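Local atomic coordinates of CMP-sialic acid transporter 1 (Zea mays, PDB entry 6I1R), a protein that probably carries CMP-sialic acid from the cytoplasm into the Golgi lumen, as a nucleotide-sugar transporter, and binds CMP in an outward-facing conformation. Residues B[251-254]-B[260-263]; B[122-127]-B[301-306]; B[107-112]-B[265-270]. The protein carries 5 engineered substitutions. All blocks are in the same frame, centred on the assembly; numbering follows the deposited sequence.

Contact 1: residues B[251-254]-B[260-263]; sequences SWLM and IVKV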
loop_
_atom_site.group_PDB
_atom_site.type_symbol
_atom_site.label_atom_id
_atom_site.label_comp_id
_atom_site.label_asym_id
_atom_site.label_seq_id
_atom_site.Cartn_x
_atom_site.Cartn_y
_atom_site.Cartn_z
ATOM N N SER B 251 26.651 -2.499 -9.902
ATOM C CA SER B 251 27.938 -1.821 -9.734
ATOM C C SER B 251 29.012 -2.544 -10.556
ATOM O O SER B 251 29.779 -1.906 -11.279
ATOM C CB SER B 251 28.327 -1.723 -8.279
ATOM O OG SER B 251 29.153 -0.589 -8.051
ATOM N N TRP B 252 29.047 -3.871 -10.459
ATOM C CA TRP B 252 29.979 -4.668 -11.259
ATOM C C TRP B 252 29.882 -4.243 -12.730
ATOM O O TRP B 252 30.902 -3.985 -13.377
ATOM C CB TRP B 252 29.713 -6.171 -11.083
ATOM C CG TRP B 252 30.822 -7.037 -11.600
ATOM C CD1 TRP B 252 31.831 -7.603 -10.875
ATOM C CD2 TRP B 252 31.049 -7.420 -12.968
ATOM N NE1 TRP B 252 32.664 -8.314 -11.695
ATOM C CE2 TRP B 252 32.213 -8.219 -12.984
ATOM C CE3 TRP B 252 30.388 -7.165 -14.175
ATOM C CZ2 TRP B 252 32.722 -8.765 -14.162
ATOM C CZ3 TRP B 252 30.891 -7.706 -15.338
ATOM C CH2 TRP B 252 32.042 -8.495 -15.328
ATOM N N LEU B 253 28.651 -4.146 -13.235
ATOM C CA LEU B 253 28.395 -3.813 -14.646
ATOM C C LEU B 253 28.747 -2.346 -14.923
ATOM O O LEU B 253 29.167 -2.014 -16.033
ATOM C CB LEU B 253 26.925 -4.087 -14.982
ATOM C CG LEU B 253 26.516 -5.558 -15.068
ATOM C CD1 LEU B 253 25.014 -5.684 -15.281
ATOM C CD2 LEU B 253 27.266 -6.277 -16.178
ATOM N N MET B 254 28.561 -1.471 -13.934
ATOM C CA MET B 254 28.979 -0.072 -14.068
ATOM C C MET B 254 30.499 -0.011 -14.267
ATOM O O MET B 254 30.994 0.877 -14.957
ATOM C CB MET B 254 28.599 0.762 -12.838
ATOM C CG MET B 254 27.103 0.906 -12.608
ATOM S SD MET B 254 26.245 1.781 -13.939
ATOM C CE MET B 254 25.765 0.404 -14.983
ATOM N N ILE B 260 23.900 -0.077 -20.928
ATOM C CA ILE B 260 23.000 -0.664 -21.912
ATOM C C ILE B 260 22.838 -2.160 -21.610
ATOM O O ILE B 260 21.740 -2.698 -21.759
ATOM C CB ILE B 260 23.473 -0.372 -23.350
ATOM C CG1 ILE B 260 23.454 1.133 -23.632
ATOM C CG2 ILE B 260 22.638 -1.147 -24.360
ATOM C CD1 ILE B 260 24.208 1.549 -24.870
ATOM N N VAL B 261 23.900 -2.820 -21.152
ATOM C CA VAL B 261 23.784 -4.211 -20.695
ATOM C C VAL B 261 22.863 -4.254 -19.466
ATOM O O VAL B 261 22.056 -5.176 -19.328
ATOM C CB VAL B 261 25.159 -4.844 -20.398
ATOM C CG1 VAL B 261 25.031 -6.171 -19.661
ATOM C CG2 VAL B 261 25.982 -5.024 -21.664
ATOM N N LYS B 262 22.983 -3.267 -18.580
ATOM C CA LYS B 262 22.099 -3.177 -17.419
ATOM C C LYS B 262 20.642 -3.155 -17.901
ATOM O O LYS B 262 19.868 -4.038 -17.545
ATOM C CB LYS B 262 22.425 -1.941 -16.572
ATOM C CG LYS B 262 21.488 -1.671 -15.398
ATOM C CD LYS B 262 21.709 -0.296 -14.789
ATOM C CE LYS B 262 20.532 0.314 -14.049
ATOM N NZ LYS B 262 19.209 -0.216 -14.459
ATOM N N VAL B 263 20.293 -2.174 -18.733
ATOM C CA VAL B 263 18.883 -1.945 -19.099
ATOM C C VAL B 263 18.354 -3.109 -19.951
ATOM O O VAL B 263 17.142 -3.305 -20.008
ATOM C CB VAL B 263 18.658 -0.587 -19.796
ATOM C CG1 VAL B 263 18.981 0.579 -18.874
ATOM C CG2 VAL B 263 19.419 -0.462 -21.106
#
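Val-261 and Lys-262 receive Leu-253 and Met-254 across a helical hairpin. Helix 234-256 turns into helix 259-279 here, close to the connection, within the drug/metabolite transporter fold. Leu-253 and Lys-262 have the nearest CA atoms, 6.9 Å apart. The contact is small, with 143 Å² buried in all, and it is made mainly by side chains.

Val-261 comes first. Its CB points at the opposing helix, and its CG1 meets Leu-253 CD2 at 4.1 Å. The two side chains cross at about a right angle, methyl against methyl. The backbone N of Val-261 is hydrogen-bonded to Asp-258 OD1 in the turn between the helices. Trp-3 and Ala-7 of helix 3-24 also touch Val-261, while Leu-10 of that helix touches Leu-253. A third helix therefore packs against this apolar pair.

Lys-262 follows, and Leu-253 CD1 lies 4.4 Å from its CA. The lysine begins by pointing at helix 234-256. Its CG stands anti to the backbone N (chi1 175°), and the chain stays extended as far as CE. Only its aliphatic part takes part here. The charged end leads away from helix 234-256, and the side chain is about 9 Å from the bound CMP.

Met-254 lies against this aliphatic part. Its chain is folded at chi2 (-63°) and chi3, which carries the terminal methyl across to the lysine. The Met-254 side chain also touches Thr-180, Glu-181 and Met-184 of helix 160-186. The methionine's last carbon, CE, rests 4.1 Å from Lys-262 CD.

Contact 2: residues B[122-127]-B[301-306]; sequences RKLSNI and QMYFMP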
loop_
_atom_site.group_PDB
_atom_site.type_symbol
_atom_site.label_atom_id
_atom_site.label_comp_id
_atom_site.label_asym_id
_atom_site.label_seq_id
_atom_site.Cartn_x
_atom_site.Cartn_y
_atom_site.Cartn_z
ATOM N N ARG B 122 30.057 7.499 -25.771
ATOM C CA ARG B 122 30.307 6.181 -26.361
ATOM C C ARG B 122 29.538 6.056 -27.682
ATOM O O ARG B 122 28.499 6.695 -27.879
ATOM C CB ARG B 122 29.963 5.069 -25.363
ATOM C CG ARG B 122 31.078 4.788 -24.363
ATOM C CD ARG B 122 30.924 3.479 -23.610
ATOM N NE ARG B 122 30.910 2.309 -24.481
ATOM C CZ ARG B 122 30.820 1.054 -24.055
ATOM N NH1 ARG B 122 30.849 0.792 -22.759
ATOM N NH2 ARG B 122 30.702 0.065 -24.924
ATOM N N LYS B 123 30.077 5.224 -28.577
ATOM C CA LYS B 123 29.628 5.151 -29.970
ATOM C C LYS B 123 28.583 4.041 -30.138
ATOM O O LYS B 123 28.762 2.921 -29.652
ATOM C CB LYS B 123 30.801 4.889 -30.922
ATOM C CG LYS B 123 31.838 6.000 -31.057
ATOM C CD LYS B 123 31.357 7.391 -30.687
ATOM C CE LYS B 123 32.375 8.469 -30.992
ATOM N NZ LYS B 123 31.947 9.790 -30.474
ATOM N N LEU B 124 27.514 4.373 -30.860
ATOM C CA LEU B 124 26.431 3.450 -31.178
ATOM C C LEU B 124 26.190 3.469 -32.691
ATOM O O LEU B 124 26.053 4.541 -33.287
ATOM C CB LEU B 124 25.163 3.884 -30.435
ATOM C CG LEU B 124 25.131 3.590 -28.936
ATOM C CD1 LEU B 124 24.083 4.451 -28.243
ATOM C CD2 LEU B 124 24.871 2.114 -28.677
ATOM N N SER B 125 26.127 2.290 -33.300
ATOM C CA SER B 125 25.721 2.173 -34.698
ATOM C C SER B 125 24.245 2.570 -34.835
ATOM O O SER B 125 23.575 2.834 -33.835
ATOM C CB SER B 125 25.976 0.782 -35.220
ATOM O OG SER B 125 25.477 -0.201 -34.327
ATOM N N ASN B 126 23.752 2.639 -36.071
ATOM C CA ASN B 126 22.334 2.916 -36.317
ATOM C C ASN B 126 21.512 1.671 -35.962
ATOM O O ASN B 126 20.432 1.786 -35.381
ATOM C CB ASN B 126 22.071 3.368 -37.758
ATOM C CG ASN B 126 22.441 4.814 -38.016
ATOM O OD1 ASN B 126 22.360 5.655 -37.123
ATOM N ND2 ASN B 126 22.837 5.118 -39.240
ATOM N N ILE B 127 22.029 0.495 -36.320
ATOM C CA ILE B 127 21.406 -0.786 -35.960
ATOM C C ILE B 127 21.246 -0.873 -34.436
ATOM O O ILE B 127 20.234 -1.380 -33.946
ATOM C CB ILE B 127 22.205 -1.987 -36.521
ATOM C CG1 ILE B 127 21.521 -3.324 -36.223
ATOM C CG2 ILE B 127 23.643 -1.994 -36.022
ATOM C CD1 ILE B 127 20.088 -3.403 -36.684
ATOM N N GLN B 301 19.181 -9.456 -30.250
ATOM C CA GLN B 301 20.014 -9.927 -31.351
ATOM C C GLN B 301 20.640 -8.723 -32.070
ATOM O O GLN B 301 21.854 -8.666 -32.233
ATOM C CB GLN B 301 19.190 -10.798 -32.302
ATOM C CG GLN B 301 18.810 -12.146 -31.705
ATOM C CD GLN B 301 18.006 -13.000 -32.655
ATOM O OE1 GLN B 301 17.163 -12.510 -33.403
ATOM N NE2 GLN B 301 18.260 -14.298 -32.624
ATOM N N MET B 302 19.816 -7.754 -32.457
ATOM C CA MET B 302 20.293 -6.567 -33.182
ATOM C C MET B 302 21.490 -5.943 -32.455
ATOM O O MET B 302 22.519 -5.674 -33.074
ATOM C CB MET B 302 19.190 -5.512 -33.314
ATOM C CG MET B 302 18.141 -5.880 -34.335
ATOM S SD MET B 302 16.625 -4.912 -34.234
ATOM C CE MET B 302 17.233 -3.267 -34.597
ATOM N N TYR B 303 21.355 -5.722 -31.151
ATOM C CA TYR B 303 22.353 -4.956 -30.409
ATOM C C TYR B 303 23.613 -5.793 -30.151
ATOM O O TYR B 303 24.721 -5.257 -30.200
ATOM C CB TYR B 303 21.789 -4.449 -29.080
ATOM C CG TYR B 303 22.754 -3.577 -28.320
ATOM C CD1 TYR B 303 23.700 -4.128 -27.471
ATOM C CD2 TYR B 303 22.755 -2.201 -28.483
ATOM C CE1 TYR B 303 24.607 -3.335 -26.787
ATOM C CE2 TYR B 303 23.652 -1.392 -27.804
ATOM C CZ TYR B 303 24.583 -1.962 -26.954
ATOM O OH TYR B 303 25.471 -1.175 -26.280
ATOM N N PHE B 304 23.446 -7.081 -29.851
ATOM C CA PHE B 304 24.549 -7.907 -29.341
ATOM C C PHE B 304 25.115 -8.825 -30.432
ATOM O O PHE B 304 26.266 -9.252 -30.330
ATOM C CB PHE B 304 24.082 -8.733 -28.140
ATOM C CG PHE B 304 23.751 -7.919 -26.915
ATOM C CD1 PHE B 304 24.758 -7.419 -26.103
ATOM C CD2 PHE B 304 22.436 -7.648 -26.575
ATOM C CE1 PHE B 304 24.453 -6.668 -24.978
ATOM C CE2 PHE B 304 22.133 -6.898 -25.449
ATOM C CZ PHE B 304 23.141 -6.409 -24.652
ATOM N N MET B 305 24.323 -9.140 -31.454
ATOM C CA MET B 305 24.769 -10.036 -32.518
ATOM C C MET B 305 25.950 -9.380 -33.246
ATOM O O MET B 305 25.872 -8.203 -33.602
ATOM C CB MET B 305 23.633 -10.323 -33.510
ATOM C CG MET B 305 23.763 -11.642 -34.245
ATOM S SD MET B 305 22.346 -11.978 -35.328
ATOM C CE MET B 305 21.347 -13.022 -34.267
ATOM N N PRO B 306 27.061 -10.123 -33.434
ATOM C CA PRO B 306 28.177 -9.619 -34.241
ATOM C C PRO B 306 27.680 -9.266 -35.651
ATOM O O PRO B 306 26.850 -9.987 -36.203
ATOM C CB PRO B 306 29.207 -10.755 -34.282
ATOM C CG PRO B 306 28.894 -11.567 -33.057
ATOM C CD PRO B 306 27.390 -11.458 -32.918
#
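Ile-127 and Met-302 bury the most surface in this contact, 70 and 57 Å² of a total of 199 Å². They meet where helix 126-143 begins and helix 287-304 ends, and their CA atoms are 6.5 Å apart. The leading atom on the isoleucine side is CD1. It lies against two points of the methionine, CE at 3.5 Å and CG at 3.9 Å. The CG1 branch stands anti to the isoleucine's backbone N (chi1 -177°), and chi2 of 54° then turns CD1 onto the methionine. Met-302 starts out toward the other segment, and its chain bends at chi3. The bend sets CE beside Ile-127 CD1. The pair is purely van der Waals.

Tyr-303 is the third residue. Its CB points away, but its side chain brings the ring near the loop ahead of helix 126-143. Leu-124 CD2 comes to the edge of this ring, close to its plane, 3.8 Å from CE2. Another edge carbon of the tyrosine, CD1, sits 3.5 Å above the plane of the Phe-304 ring, over its centre. Ile-260 of helix 259-279 touches both Leu-124 and Tyr-303 and adds to the apolar cluster.

Ser-125 fixes the start of helix 126-143. It is the N-cap, its side chain caps a backbone N of the first turn, and its own N is bonded to Gln-128 OE1. This is consistent with a capping box. The whole is apolar packing of a capped helix start against a neighbouring helix's C-terminal end, in an all-helical membrane transporter.

Contact 3: residues B[107-112]-B[265-270]; sequences LKIVTT and STSMAM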
loop_
_atom_site.group_PDB
_atom_site.type_symbol
_atom_site.label_atom_id
_atom_site.label_comp_id
_atom_site.label_asym_id
_atom_site.label_seq_id
_atom_site.Cartn_x
_atom_site.Cartn_y
_atom_site.Cartn_z
ATOM N N LEU B 107 10.845 4.834 -20.799
ATOM C CA LEU B 107 11.552 5.939 -21.445
ATOM C C LEU B 107 13.002 5.998 -20.941
ATOM O O LEU B 107 13.862 6.579 -21.603
ATOM C CB LEU B 107 10.811 7.254 -21.172
ATOM C CG LEU B 107 10.761 8.226 -22.349
ATOM C CD1 LEU B 107 9.663 7.833 -23.326
ATOM C CD2 LEU B 107 10.561 9.655 -21.871
ATOM N N LYS B 108 13.277 5.404 -19.781
ATOM C CA LYS B 108 14.647 5.369 -19.245
ATOM C C LYS B 108 15.578 4.639 -20.221
ATOM O O LYS B 108 16.777 4.902 -20.242
ATOM C CB LYS B 108 14.704 4.700 -17.868
ATOM C CG LYS B 108 14.018 3.350 -17.768
ATOM C CD LYS B 108 14.272 2.661 -16.466
ATOM C CE LYS B 108 14.486 1.181 -16.663
ATOM N NZ LYS B 108 14.663 0.467 -15.378
ATOM N N ILE B 109 15.025 3.721 -21.008
ATOM C CA ILE B 109 15.806 2.959 -21.983
ATOM C C ILE B 109 16.369 3.917 -23.044
ATOM O O ILE B 109 17.534 3.792 -23.426
ATOM C CB ILE B 109 14.960 1.825 -22.601
ATOM C CG1 ILE B 109 14.587 0.769 -21.557
ATOM C CG2 ILE B 109 15.670 1.199 -23.795
ATOM C CD1 ILE B 109 13.405 -0.094 -21.939
ATOM N N VAL B 110 15.559 4.870 -23.507
ATOM C CA VAL B 110 16.006 5.809 -24.550
ATOM C C VAL B 110 16.831 6.936 -23.911
ATOM O O VAL B 110 17.785 7.414 -24.527
ATOM C CB VAL B 110 14.836 6.358 -25.396
ATOM C CG1 VAL B 110 14.088 5.240 -26.107
ATOM C CG2 VAL B 110 13.866 7.217 -24.598
ATOM N N THR B 111 16.483 7.352 -22.693
ATOM C CA THR B 111 17.237 8.410 -22.010
ATOM C C THR B 111 18.624 7.891 -21.603
ATOM O O THR B 111 19.587 8.655 -21.670
ATOM C CB THR B 111 16.481 8.981 -20.805
ATOM O OG1 THR B 111 16.026 7.896 -19.999
ATOM C CG2 THR B 111 15.307 9.851 -21.201
ATOM N N THR B 112 18.749 6.626 -21.185
ATOM C CA THR B 112 20.094 6.072 -20.950
ATOM C C THR B 112 20.835 6.036 -22.289
ATOM O O THR B 112 21.983 6.455 -22.373
ATOM C CB THR B 112 20.098 4.683 -20.293
ATOM O OG1 THR B 112 19.421 3.749 -21.136
ATOM C CG2 THR B 112 19.483 4.673 -18.911
ATOM N N SER B 265 19.233 -6.244 -19.162
ATOM C CA SER B 265 18.980 -7.197 -18.069
ATOM C C SER B 265 17.658 -6.863 -17.367
ATOM O O SER B 265 16.829 -7.747 -17.144
ATOM C CB SER B 265 20.120 -7.219 -17.081
ATOM O OG SER B 265 21.335 -7.598 -17.708
ATOM N N THR B 266 17.489 -5.587 -17.024
ATOM C CA THR B 266 16.304 -5.080 -16.322
ATOM C C THR B 266 15.045 -5.329 -17.161
ATOM O O THR B 266 14.008 -5.736 -16.636
ATOM C CB THR B 266 16.434 -3.579 -16.031
ATOM O OG1 THR B 266 17.815 -3.221 -16.043
ATOM C CG2 THR B 266 15.825 -3.178 -14.706
ATOM N N SER B 267 15.149 -5.058 -18.459
ATOM C CA SER B 267 14.025 -5.208 -19.381
ATOM C C SER B 267 13.615 -6.682 -19.479
ATOM O O SER B 267 12.432 -7.006 -19.381
ATOM C CB SER B 267 14.361 -4.640 -20.737
ATOM O OG SER B 267 14.575 -3.237 -20.661
ATOM N N MET B 268 14.599 -7.563 -19.653
ATOM C CA MET B 268 14.342 -9.000 -19.811
ATOM C C MET B 268 13.824 -9.595 -18.495
ATOM O O MET B 268 13.133 -10.616 -18.508
ATOM C CB MET B 268 15.610 -9.749 -20.237
ATOM C CG MET B 268 16.127 -9.354 -21.609
ATOM S SD MET B 268 14.885 -9.497 -22.914
ATOM C CE MET B 268 15.512 -8.290 -24.080
ATOM N N ALA B 269 14.168 -8.974 -17.369
ATOM C CA ALA B 269 13.639 -9.392 -16.069
ATOM C C ALA B 269 12.126 -9.143 -16.022
ATOM O O ALA B 269 11.358 -9.996 -15.573
ATOM C CB ALA B 269 14.349 -8.652 -14.961
ATOM N N MET B 270 11.722 -7.969 -16.501
ATOM C CA MET B 270 10.324 -7.546 -16.503
ATOM C C MET B 270 9.484 -8.498 -17.367
ATOM O O MET B 270 8.321 -8.753 -17.054
ATOM C CB MET B 270 10.194 -6.122 -17.049
ATOM C CG MET B 270 8.841 -5.487 -16.792
ATOM S SD MET B 270 8.299 -4.459 -18.179
ATOM C CE MET B 270 7.845 -5.725 -19.363
#
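Lys-108 and Ile-109 reach across to Thr-266 and Ser-267, each pair making a slight touch. The segments lie on helices 108-118 and 259-279. Their nearest CA atoms, of Ile-109 and Ser-267, are 8.8 Å apart, and only 99 Å² is buried.

The touching contacts are all of mixed character. Lys-108 NZ comes to Thr-266 CG2 at 3.9 Å, so the amine meets the threonine's methyl branch and not its hydroxyl. The two side chains approach at a slant. Lys-108 CG lies between the backbone N and the carbonyl carbon (chi1 50°), and the long chain spans the gap between the helices. In the second pair the polarity is reversed. Ile-109 CD1 lies 3.6 Å from Ser-267 OG, with CG1 a little farther from the same oxygen. Here a terminal methyl faces a hydroxyl.

The hydrogen bonds run within helices. Thr-266 OG1 donates to Lys-262 O and Ser-267 OG to Val-263 O, each one turn back. Both hydroxyls are thus already engaged with their own helix when the other segment meets them. Backbone bonds such as Thr-112 N to Lys-108 O, at 2.8 Å, hold the opposite segment helical.

Helix 126-143 also meets this contact. Its Thr-139 touches both Ile-109 and Ser-267, and Leu-135 also touches Ser-267. The Lys-108 side chain is about 11 Å from the bound CMP and is not in direct contact with it.

The chemistry implies a light junction. Carbon meets a hydroxyl or an amine, and no polar bond ties these two segments together. Their mutual placing probably depends in good part on neighbouring helices, such as 126-143.

Overall arrangement
All three contacts belong to one helical membrane bundle. Contacts 1 and 3 share helix 259-279, with centres 11 Å apart. They touch through Val-263 CG1 and Thr-112 OG1, at 3.9 Å. Contact 2, centred 16 Å from each, joins the start of helix 126-143 to the end of helix 287-304. Helix 259-279 also packs against it through Ile-260 and Val-261. Contact 2 does not touch contact 3. Along the chain both segments of contact 1 lie between the partners of each other contact, while contacts 2 and 3 interleave and tie residues 107-127 to 265-306. Lys-108 NZ and Lys-262 NZ lie 4.7 Å apart, consistent with a positively charged region near the bound CMP.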